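Alpha-L-rhamnosidase (Streptomyces avermitilis, PDB 3W5M) hydrolyses terminal non-reducing alpha-L-rhamnose residues from alpha-L-rhamnosides, among them citrus flavonoids such as naringin and the arabinogalactan-protein gum arabic. Local coordinates at residues R16-D21 against P105-T110; V45-S50 against T84-S89; D58-G63 against A76-K81. All blocks are in the same frame, centred on the assembly; numbering follows the deposited sequence.

All three contacts belong to the N-terminal immunoglobulin-like domain and meet on one four-stranded antiparallel sheet, ordered 60-66, 40-48, 85-94, 106-110. Contact 2 is the central pairing of 40-48 with 85-94. Contact 1 adds the segment 16-21 to the outermost strand 106-110, and contact 3 sets the loop 76-81 against the other outermost strand. The centre of contact 2 lies about 9 Å from the centres of both others, which are about 14 Å apart. Trp108 O and Tyr86 N, 2.7 Å apart, join contacts 1 and 2; Val47 N and Trp60 O, 2.8 Å apart, join contacts 2 and 3. None lies at the rhamnose or calcium sites.

Contact 1: R16-D21 against P105-T110; sequences RPLGLD and PSWWET
Parallel backbone pairing, with an arginine laid over a tryptophan, attaches segment 16-21 to strand 106-110, an outermost strand of a sheet in the N-terminal immunoglobulin-like domain. Arg16 CB sits 3.7 Å from the centroid of the Trp107 six-membered ring, close to the ring normal, in a CH-pi contact. The arginine chain crosses the indole at about a right angle, bringing CD to within 3.4 Å of Trp107 NE1; it bends at chi3 (-65°), and the guanidinium plane stands 58° from the ring. Its NH1 donates to a water. Further along, Glu109 N donates to Pro17 O at 3.0 Å, while Glu109 O accepts from both Gly19 N (2.7 Å) and the straighter Leu20 N (2.9 Å). The chain changes direction at Gly19, where a side chain would be jammed against the preceding carbonyl oxygen. Leu18 and Glu109 run side by side, and Leu18 CD1 lies 3.6 Å from Glu109 CD, against the carboxylate. The direct hydrogen bonds between the segments are all backbone to backbone, while the side chains add CH-pi and van der Waals packing; the Glu109 charge is met by salt bridges to Arg85 and Arg320.

Contact 2: V45-S50 against T84-S89; sequences VRVASS and TRYFWS
Phe87 leans across the strand pairing onto the turn at Ser49 and Ser50, with its ring edge at Ala48 O. Its CG stands anti to its own carbonyl carbon (chi1 -68°), which directs the ring to the side of Ser49 and Ser50 and brings CD1 to 3.4 Å from Ser50 CA. Ser49 O also lies close to CD1, at an oblique angle to the ring. On the sheet face that bears Val47 and Trp88, the touching is done by methyl groups. Val47 CG1, anti to the backbone N, reaches obliquely across to Tyr86 and comes 3.9 Å from Tyr86 CB. The other branch, CG2, is 4.3 Å from Trp88 CB, so one valine spans two aromatic residues of the neighbouring strand. The Tyr86 ring carries Thr84 CG2 over one face, and its hydroxyl bonds to Lys81 N.

The backbones that carry these side chains form the central antiparallel pair of a four-stranded sheet in the immunoglobulin-like domain, their axes 4.6 Å apart at closest approach. Arg46 with Ser89 and Ala48 with Phe87 are hydrogen-bonded pairs on either side of the non-hydrogen-bonded pair Val47 with Trp88. Arg46 N donates to Ser89 O at 3.0 Å in a nearly straight bond, and Ala48 O takes Phe87 N at 2.9 Å. Between them, Val47 CA makes a CA-H...O contact with Phe87 O. Past the last pair the strands part, and a water donates to Ser49 O and Arg85 O, bridging the two segments. Trp107 of strand 106-110 meets Phe87 with the ring planes about 60° apart and takes a cation-pi contact from Arg85, whose guanidinium is also salt-bridged to Glu109, whereas Trp108 meets Tyr86 with the planes about 25° apart.

Contact 3: D58-G63 against A76-K81; sequences DVWDSG and AGPPLK
Trp60 lays its indole flat against the backbone of Ala76 and Gly77, and this is where the contact is tight. Gly77 CA stands 3.4 Å from the centroid of the five-membered ring, 13° off the ring normal, in a CH-pi contact. Alongside it, Ala76 N covers the far end of the ring, 3.5 Å from Trp60 CH2. Gly77 allows this closeness, since a CB there would point at the ring and clash with Trp60 CG. Close by, Pro78 CD touches Val59 O at 3.3 Å. With CG anti to the backbone N (chi1 -171°), the indole projects from its strand towards loop 76-81; Ser62 N lies over the opposite face, and Tyr75 meets the ring edge-to-face. Replacing Trp60 by alanine would remove the indole and would probably leave the Ala76-Gly77 peptide without its aromatic cover, with a gap between strand and loop.

The flanks of the ring are looser. Pro78 CD stays 4.2 Å from Trp60 CD1, approaching obliquely, and Ala76 CB is 4.0 Å from Trp60 CZ2. Ala76 and Pro78 are exposed to solvent at this surface contact, and the two segments share no direct hydrogen bond. At the far end of segment 58-63, Asp61 OD1 accepts Gly63 N at 2.7 Å, closing an Asx turn. Val59 and Trp60 both face Val47 of the neighbouring strand, forming a classic beta bulge on this outermost strand of the immunoglobulin-like sheet.

Contact 1: R16-D21 against P105-T110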
loop_
_atom_site.group_PDB
_atom_site.type_symbol
_atom_site.label_atom_id
_atom_site.label_comp_id
_atom_site.label_asym_id
_atom_site.label_seq_id
_atom_site.Cartn_x
_atom_site.Cartn_y
_atom_site.Cartn_z
ATOM N N ARG A 16 -8.677 1.014 -22.806
ATOM C CA ARG A 16 -8.668 -0.433 -23.130
ATOM C C ARG A 16 -8.522 -1.400 -21.937
ATOM O O ARG A 16 -7.631 -2.260 -21.923
ATOM C CB ARG A 16 -7.611 -0.725 -24.220
ATOM C CG ARG A 16 -7.794 0.093 -25.487
ATOM C CD ARG A 16 -6.663 -0.159 -26.488
ATOM N NE ARG A 16 -5.402 0.311 -25.918
ATOM C CZ ARG A 16 -4.940 1.561 -25.998
ATOM N NH1 ARG A 16 -5.590 2.519 -26.659
ATOM N NH2 ARG A 16 -3.814 1.853 -25.385
ATOM N N PRO A 17 -9.404 -1.287 -20.924
ATOM C CA PRO A 17 -9.273 -2.211 -19.794
ATOM C C PRO A 17 -9.591 -3.625 -20.230
ATOM O O PRO A 17 -10.562 -3.841 -20.961
ATOM C CB PRO A 17 -10.329 -1.731 -18.800
ATOM C CG PRO A 17 -11.305 -0.947 -19.603
ATOM C CD PRO A 17 -10.521 -0.340 -20.753
ATOM N N LEU A 18 -8.758 -4.559 -19.799
ATOM C CA LEU A 18 -8.916 -5.971 -20.113
ATOM C C LEU A 18 -9.366 -6.679 -18.852
ATOM O O LEU A 18 -8.613 -6.754 -17.858
ATOM C CB LEU A 18 -7.559 -6.546 -20.547
ATOM C CG LEU A 18 -7.466 -8.033 -20.902
ATOM C CD1 LEU A 18 -8.075 -8.301 -22.269
ATOM C CD2 LEU A 18 -5.999 -8.443 -20.950
ATOM N N GLY A 19 -10.579 -7.235 -18.879
ATOM C CA GLY A 19 -11.090 -7.995 -17.726
ATOM C C GLY A 19 -11.880 -7.092 -16.773
ATOM O O GLY A 19 -11.633 -7.086 -15.575
ATOM N N LEU A 20 -12.814 -6.333 -17.317
ATOM C CA LEU A 20 -13.594 -5.351 -16.565
ATOM C C LEU A 20 -14.968 -5.962 -16.311
ATOM O O LEU A 20 -15.668 -6.324 -17.268
ATOM C CB LEU A 20 -13.724 -4.055 -17.371
ATOM C CG LEU A 20 -14.454 -2.878 -16.711
ATOM C CD1 LEU A 20 -13.609 -2.288 -15.597
ATOM C CD2 LEU A 20 -14.758 -1.790 -17.732
ATOM N N ASP A 21 -15.368 -6.051 -15.043
ATOM C CA ASP A 21 -16.619 -6.707 -14.696
ATOM C C ASP A 21 -17.836 -5.799 -14.470
ATOM O O ASP A 21 -18.931 -6.315 -14.240
ATOM C CB ASP A 21 -16.416 -7.682 -13.509
ATOM C CG ASP A 21 -15.818 -9.029 -13.953
ATOM O OD1 ASP A 21 -15.785 -9.302 -15.171
ATOM O OD2 ASP A 21 -15.374 -9.817 -13.086
ATOM N N PRO A 105 -11.903 4.107 -33.075
ATOM C CA PRO A 105 -12.481 3.011 -32.285
ATOM C C PRO A 105 -11.600 2.550 -31.129
ATOM O O PRO A 105 -10.377 2.475 -31.259
ATOM C CB PRO A 105 -12.641 1.895 -33.321
ATOM C CG PRO A 105 -12.884 2.654 -34.600
ATOM C CD PRO A 105 -11.921 3.806 -34.521
ATOM N N SER A 106 -12.227 2.262 -29.986
ATOM C CA SER A 106 -11.489 1.746 -28.843
ATOM C C SER A 106 -12.228 0.512 -28.337
ATOM O O SER A 106 -13.188 0.074 -28.966
ATOM C CB SER A 106 -11.364 2.814 -27.746
ATOM O OG SER A 106 -10.455 2.353 -26.736
ATOM N N TRP A 107 -11.798 -0.065 -27.219
ATOM C CA TRP A 107 -12.474 -1.258 -26.741
ATOM C C TRP A 107 -12.318 -1.433 -25.235
ATOM O O TRP A 107 -11.395 -0.851 -24.616
ATOM C CB TRP A 107 -11.965 -2.517 -27.495
ATOM C CG TRP A 107 -10.472 -2.777 -27.398
ATOM C CD1 TRP A 107 -9.510 -2.440 -28.339
ATOM C CD2 TRP A 107 -9.766 -3.454 -26.334
ATOM N NE1 TRP A 107 -8.266 -2.839 -27.901
ATOM C CE2 TRP A 107 -8.392 -3.472 -26.685
ATOM C CE3 TRP A 107 -10.158 -4.039 -25.113
ATOM C CZ2 TRP A 107 -7.416 -4.051 -25.868
ATOM C CZ3 TRP A 107 -9.179 -4.611 -24.292
ATOM C CH2 TRP A 107 -7.821 -4.612 -24.675
ATOM N N TRP A 108 -13.242 -2.184 -24.642
ATOM C CA TRP A 108 -12.997 -2.800 -23.322
ATOM C C TRP A 108 -13.364 -4.267 -23.427
ATOM O O TRP A 108 -14.112 -4.654 -24.324
ATOM C CB TRP A 108 -13.763 -2.094 -22.195
ATOM C CG TRP A 108 -15.231 -2.446 -22.071
ATOM C CD1 TRP A 108 -15.787 -3.404 -21.268
ATOM C CD2 TRP A 108 -16.325 -1.817 -22.757
ATOM N NE1 TRP A 108 -17.158 -3.415 -21.415
ATOM C CE2 TRP A 108 -17.517 -2.448 -22.316
ATOM C CE3 TRP A 108 -16.416 -0.765 -23.685
ATOM C CZ2 TRP A 108 -18.777 -2.066 -22.779
ATOM C CZ3 TRP A 108 -17.667 -0.388 -24.151
ATOM C CH2 TRP A 108 -18.833 -1.031 -23.689
ATOM N N GLU A 109 -12.825 -5.091 -22.541
ATOM C CA GLU A 109 -13.144 -6.501 -22.558
ATOM C C GLU A 109 -13.611 -6.943 -21.179
ATOM O O GLU A 109 -12.942 -6.700 -20.177
ATOM C CB GLU A 109 -11.931 -7.321 -23.040
ATOM C CG GLU A 109 -12.221 -8.808 -23.191
ATOM C CD GLU A 109 -11.038 -9.592 -23.745
ATOM O OE1 GLU A 109 -10.478 -9.164 -24.777
ATOM O OE2 GLU A 109 -10.671 -10.645 -23.174
ATOM N N THR A 110 -14.772 -7.603 -21.129
ATOM C CA THR A 110 -15.280 -8.103 -19.858
ATOM C C THR A 110 -14.478 -9.292 -19.383
ATOM O O THR A 110 -13.896 -10.069 -20.188
ATOM C CB THR A 110 -16.780 -8.467 -19.957
ATOM O OG1 THR A 110 -16.964 -9.466 -20.969
ATOM C CG2 THR A 110 -17.577 -7.250 -20.324
HETATM O O HOH W 1 -11.504 2.536 -24.100
HETATM O O HOH W 2 -7.607 1.922 -28.478
#

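Contact 2: V45-S50 against T84-S89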
loop_
_atom_site.group_PDB
_atom_site.type_symbol
_atom_site.label_atom_id
_atom_site.label_comp_id
_atom_site.label_asym_id
_atom_site.label_seq_id
_atom_site.Cartn_x
_atom_site.Cartn_y
_atom_site.Cartn_z
ATOM N N VAL A 45 -23.105 7.413 -28.551
ATOM C CA VAL A 45 -22.197 6.301 -28.360
ATOM C C VAL A 45 -22.647 5.076 -29.141
ATOM O O VAL A 45 -23.817 4.735 -29.141
ATOM C CB VAL A 45 -22.059 5.932 -26.859
ATOM C CG1 VAL A 45 -21.213 4.668 -26.695
ATOM C CG2 VAL A 45 -21.510 7.111 -26.063
ATOM N N ARG A 46 -21.710 4.426 -29.806
ATOM C CA ARG A 46 -22.001 3.135 -30.430
ATOM C C ARG A 46 -21.084 2.084 -29.886
ATOM O O ARG A 46 -19.922 2.364 -29.637
ATOM C CB ARG A 46 -21.791 3.205 -31.928
ATOM C CG ARG A 46 -22.774 4.081 -32.656
ATOM C CD ARG A 46 -22.316 4.150 -34.092
ATOM N NE ARG A 46 -23.367 4.675 -34.949
ATOM C CZ ARG A 46 -23.204 4.932 -36.239
ATOM N NH1 ARG A 46 -22.025 4.724 -36.828
ATOM N NH2 ARG A 46 -24.224 5.412 -36.925
ATOM N N VAL A 47 -21.618 0.873 -29.726
ATOM C CA VAL A 47 -20.872 -0.276 -29.240
ATOM C C VAL A 47 -21.182 -1.434 -30.179
ATOM O O VAL A 47 -22.344 -1.638 -30.544
ATOM C CB VAL A 47 -21.296 -0.679 -27.791
ATOM C CG1 VAL A 47 -20.396 -1.782 -27.258
ATOM C CG2 VAL A 47 -21.320 0.513 -26.852
ATOM N N ALA A 48 -20.146 -2.177 -30.547
ATOM C CA ALA A 48 -20.248 -3.267 -31.500
ATOM C C ALA A 48 -19.225 -4.362 -31.214
ATOM O O ALA A 48 -18.279 -4.168 -30.421
ATOM C CB ALA A 48 -20.090 -2.718 -32.924
ATOM N N SER A 49 -19.399 -5.522 -31.851
ATOM C CA SER A 49 -18.549 -6.681 -31.595
ATOM C C SER A 49 -17.236 -6.628 -32.381
ATOM O O SER A 49 -16.358 -7.467 -32.192
ATOM C CB SER A 49 -19.312 -7.985 -31.889
ATOM O OG SER A 49 -19.534 -8.124 -33.284
ATOM N N SER A 50 -17.086 -5.623 -33.247
ATOM C CA SER A 50 -15.828 -5.405 -33.954
ATOM C C SER A 50 -15.669 -3.921 -34.280
ATOM O O SER A 50 -16.647 -3.176 -34.259
ATOM C CB SER A 50 -15.763 -6.237 -35.242
ATOM O OG SER A 50 -16.607 -5.670 -36.215
ATOM N N THR A 84 -16.024 -11.004 -23.217
ATOM C CA THR A 84 -16.311 -10.429 -24.526
ATOM C C THR A 84 -15.665 -9.091 -24.722
ATOM O O THR A 84 -15.729 -8.228 -23.834
ATOM C CB THR A 84 -17.819 -10.362 -24.748
ATOM O OG1 THR A 84 -18.326 -11.687 -24.665
ATOM C CG2 THR A 84 -18.181 -9.778 -26.134
ATOM N N ARG A 85 -15.029 -8.921 -25.883
ATOM C CA ARG A 85 -14.482 -7.607 -26.235
ATOM C C ARG A 85 -15.547 -6.709 -26.890
ATOM O O ARG A 85 -16.213 -7.111 -27.856
ATOM C CB ARG A 85 -13.217 -7.751 -27.095
ATOM C CG ARG A 85 -12.546 -6.417 -27.438
ATOM C CD ARG A 85 -11.140 -6.635 -28.016
ATOM N NE ARG A 85 -10.250 -7.206 -27.018
ATOM C CZ ARG A 85 -8.921 -7.181 -27.070
ATOM N NH1 ARG A 85 -8.302 -6.649 -28.125
ATOM N NH2 ARG A 85 -8.222 -7.716 -26.072
ATOM N N TYR A 86 -15.760 -5.525 -26.326
ATOM C CA TYR A 86 -16.714 -4.568 -26.850
ATOM C C TYR A 86 -15.998 -3.371 -27.439
ATOM O O TYR A 86 -15.251 -2.679 -26.742
ATOM C CB TYR A 86 -17.678 -4.101 -25.758
ATOM C CG TYR A 86 -18.610 -5.205 -25.325
ATOM C CD1 TYR A 86 -19.780 -5.480 -26.052
ATOM C CD2 TYR A 86 -18.307 -6.024 -24.237
ATOM C CE1 TYR A 86 -20.627 -6.515 -25.673
ATOM C CE2 TYR A 86 -19.162 -7.066 -23.857
ATOM C CZ TYR A 86 -20.319 -7.295 -24.572
ATOM O OH TYR A 86 -21.177 -8.311 -24.197
ATOM N N PHE A 87 -16.242 -3.120 -28.724
ATOM C CA PHE A 87 -15.637 -1.973 -29.397
ATOM C C PHE A 87 -16.592 -0.802 -29.304
ATOM O O PHE A 87 -17.825 -0.980 -29.286
ATOM C CB PHE A 87 -15.273 -2.311 -30.840
ATOM C CG PHE A 87 -14.162 -3.298 -30.962
ATOM C CD1 PHE A 87 -14.421 -4.659 -30.908
ATOM C CD2 PHE A 87 -12.842 -2.871 -31.121
ATOM C CE1 PHE A 87 -13.394 -5.579 -31.023
ATOM C CE2 PHE A 87 -11.805 -3.784 -31.239
ATOM C CZ PHE A 87 -12.085 -5.142 -31.196
ATOM N N TRP A 88 -16.035 0.392 -29.129
ATOM C CA TRP A 88 -16.861 1.560 -29.017
ATOM C C TRP A 88 -16.242 2.800 -29.614
ATOM O O TRP A 88 -15.041 2.905 -29.797
ATOM C CB TRP A 88 -17.321 1.818 -27.569
ATOM C CG TRP A 88 -16.244 2.360 -26.649
ATOM C CD1 TRP A 88 -15.180 1.689 -26.164
ATOM C CD2 TRP A 88 -16.161 3.695 -26.140
ATOM N NE1 TRP A 88 -14.408 2.531 -25.381
ATOM C CE2 TRP A 88 -15.007 3.761 -25.334
ATOM C CE3 TRP A 88 -16.967 4.836 -26.271
ATOM C CZ2 TRP A 88 -14.635 4.925 -24.643
ATOM C CZ3 TRP A 88 -16.587 6.015 -25.604
ATOM C CH2 TRP A 88 -15.427 6.040 -24.791
ATOM N N SER A 89 -17.118 3.745 -29.879
ATOM C CA SER A 89 -16.772 4.981 -30.505
ATOM C C SER A 89 -17.816 5.974 -30.060
ATOM O O SER A 89 -18.955 5.615 -29.805
ATOM C CB SER A 89 -16.814 4.811 -32.024
ATOM O OG SER A 89 -16.172 5.896 -32.665
HETATM O O HOH W 3 -16.343 -8.752 -29.767
#

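Contact 3: D58-G63 against A76-K81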
loop_
_atom_site.group_PDB
_atom_site.type_symbol
_atom_site.label_atom_id
_atom_site.label_comp_id
_atom_site.label_asym_id
_atom_site.label_seq_id
_atom_site.Cartn_x
_atom_site.Cartn_y
_atom_site.Cartn_z
ATOM N N ASP A 58 -24.008 -3.672 -33.598
ATOM C CA ASP A 58 -24.840 -4.793 -33.161
ATOM C C ASP A 58 -25.041 -4.876 -31.644
ATOM O O ASP A 58 -25.822 -5.705 -31.188
ATOM C CB ASP A 58 -24.273 -6.118 -33.675
ATOM C CG ASP A 58 -22.844 -6.357 -33.224
ATOM O OD1 ASP A 58 -22.269 -5.476 -32.545
ATOM O OD2 ASP A 58 -22.295 -7.427 -33.541
ATOM N N VAL A 59 -24.347 -4.043 -30.857
ATOM C CA VAL A 59 -24.548 -4.092 -29.389
ATOM C C VAL A 59 -25.420 -2.927 -28.916
ATOM O O VAL A 59 -26.485 -3.125 -28.350
ATOM C CB VAL A 59 -23.187 -4.189 -28.630
ATOM C CG1 VAL A 59 -23.374 -4.232 -27.118
ATOM C CG2 VAL A 59 -22.389 -5.396 -29.099
ATOM N N TRP A 60 -24.983 -1.697 -29.168
ATOM C CA TRP A 60 -25.712 -0.525 -28.696
ATOM C C TRP A 60 -25.478 0.669 -29.605
ATOM O O TRP A 60 -24.414 0.817 -30.197
ATOM C CB TRP A 60 -25.278 -0.154 -27.278
ATOM C CG TRP A 60 -26.101 0.920 -26.585
ATOM C CD1 TRP A 60 -27.474 1.028 -26.553
ATOM C CD2 TRP A 60 -25.602 1.983 -25.760
ATOM N NE1 TRP A 60 -27.844 2.101 -25.787
ATOM C CE2 TRP A 60 -26.718 2.705 -25.284
ATOM C CE3 TRP A 60 -24.315 2.393 -25.376
ATOM C CZ2 TRP A 60 -26.588 3.827 -24.457
ATOM C CZ3 TRP A 60 -24.184 3.515 -24.566
ATOM C CH2 TRP A 60 -25.317 4.218 -24.107
ATOM N N ASP A 61 -26.503 1.498 -29.703
ATOM C CA ASP A 61 -26.408 2.806 -30.303
ATOM C C ASP A 61 -27.298 3.691 -29.472
ATOM O O ASP A 61 -28.507 3.571 -29.532
ATOM C CB ASP A 61 -26.897 2.787 -31.753
ATOM C CG ASP A 61 -26.622 4.097 -32.476
ATOM O OD1 ASP A 61 -26.668 5.184 -31.836
ATOM O OD2 ASP A 61 -26.355 4.034 -33.693
ATOM N N SER A 62 -26.711 4.602 -28.703
ATOM C CA SER A 62 -27.499 5.472 -27.837
ATOM C C SER A 62 -28.402 6.375 -28.661
ATOM O O SER A 62 -29.319 6.966 -28.106
ATOM C CB SER A 62 -26.590 6.379 -27.019
ATOM O OG SER A 62 -25.781 7.159 -27.895
ATOM N N GLY A 63 -28.109 6.504 -29.959
ATOM C CA GLY A 63 -28.600 7.642 -30.746
ATOM C C GLY A 63 -28.079 8.971 -30.190
ATOM O O GLY A 63 -27.297 8.996 -29.225
ATOM N N ALA A 76 -25.393 2.155 -21.244
ATOM C CA ALA A 76 -26.828 1.886 -20.982
ATOM C C ALA A 76 -27.488 1.103 -22.100
ATOM O O ALA A 76 -28.660 1.292 -22.400
ATOM C CB ALA A 76 -27.589 3.180 -20.676
ATOM N N GLY A 77 -26.736 0.200 -22.711
ATOM C CA GLY A 77 -27.303 -0.725 -23.686
ATOM C C GLY A 77 -27.688 -2.061 -23.070
ATOM O O GLY A 77 -27.825 -2.164 -21.858
ATOM N N PRO A 78 -27.857 -3.093 -23.917
ATOM C CA PRO A 78 -28.266 -4.433 -23.490
ATOM C C PRO A 78 -27.230 -5.074 -22.560
ATOM O O PRO A 78 -26.061 -4.717 -22.619
ATOM C CB PRO A 78 -28.402 -5.196 -24.814
ATOM C CG PRO A 78 -28.691 -4.130 -25.825
ATOM C CD PRO A 78 -27.856 -2.964 -25.388
ATOM N N PRO A 79 -27.660 -5.993 -21.672
ATOM C CA PRO A 79 -26.728 -6.576 -20.695
ATOM C C PRO A 79 -25.458 -7.123 -21.352
ATOM O O PRO A 79 -25.537 -7.846 -22.347
ATOM C CB PRO A 79 -27.540 -7.721 -20.106
ATOM C CG PRO A 79 -28.952 -7.248 -20.199
ATOM C CD PRO A 79 -29.018 -6.570 -21.534
ATOM N N LEU A 80 -24.295 -6.790 -20.786
ATOM C CA LEU A 80 -23.022 -7.325 -21.291
ATOM C C LEU A 80 -22.810 -8.796 -20.922
ATOM O O LEU A 80 -23.256 -9.249 -19.858
ATOM C CB LEU A 80 -21.848 -6.488 -20.750
ATOM C CG LEU A 80 -21.870 -4.982 -21.013
ATOM C CD1 LEU A 80 -20.694 -4.325 -20.282
ATOM C CD2 LEU A 80 -21.788 -4.719 -22.503
ATOM N N LYS A 81 -22.137 -9.526 -21.808
ATOM C CA LYS A 81 -21.793 -10.927 -21.621
ATOM C C LYS A 81 -20.348 -11.018 -21.115
ATOM O O LYS A 81 -19.527 -10.109 -21.403
ATOM C CB LYS A 81 -21.862 -11.697 -22.955
ATOM C CG LYS A 81 -23.216 -11.733 -23.656
ATOM C CD LYS A 81 -23.184 -12.719 -24.820
ATOM C CE LYS A 81 -22.469 -12.198 -26.064
ATOM N NZ LYS A 81 -21.031 -12.608 -26.179
#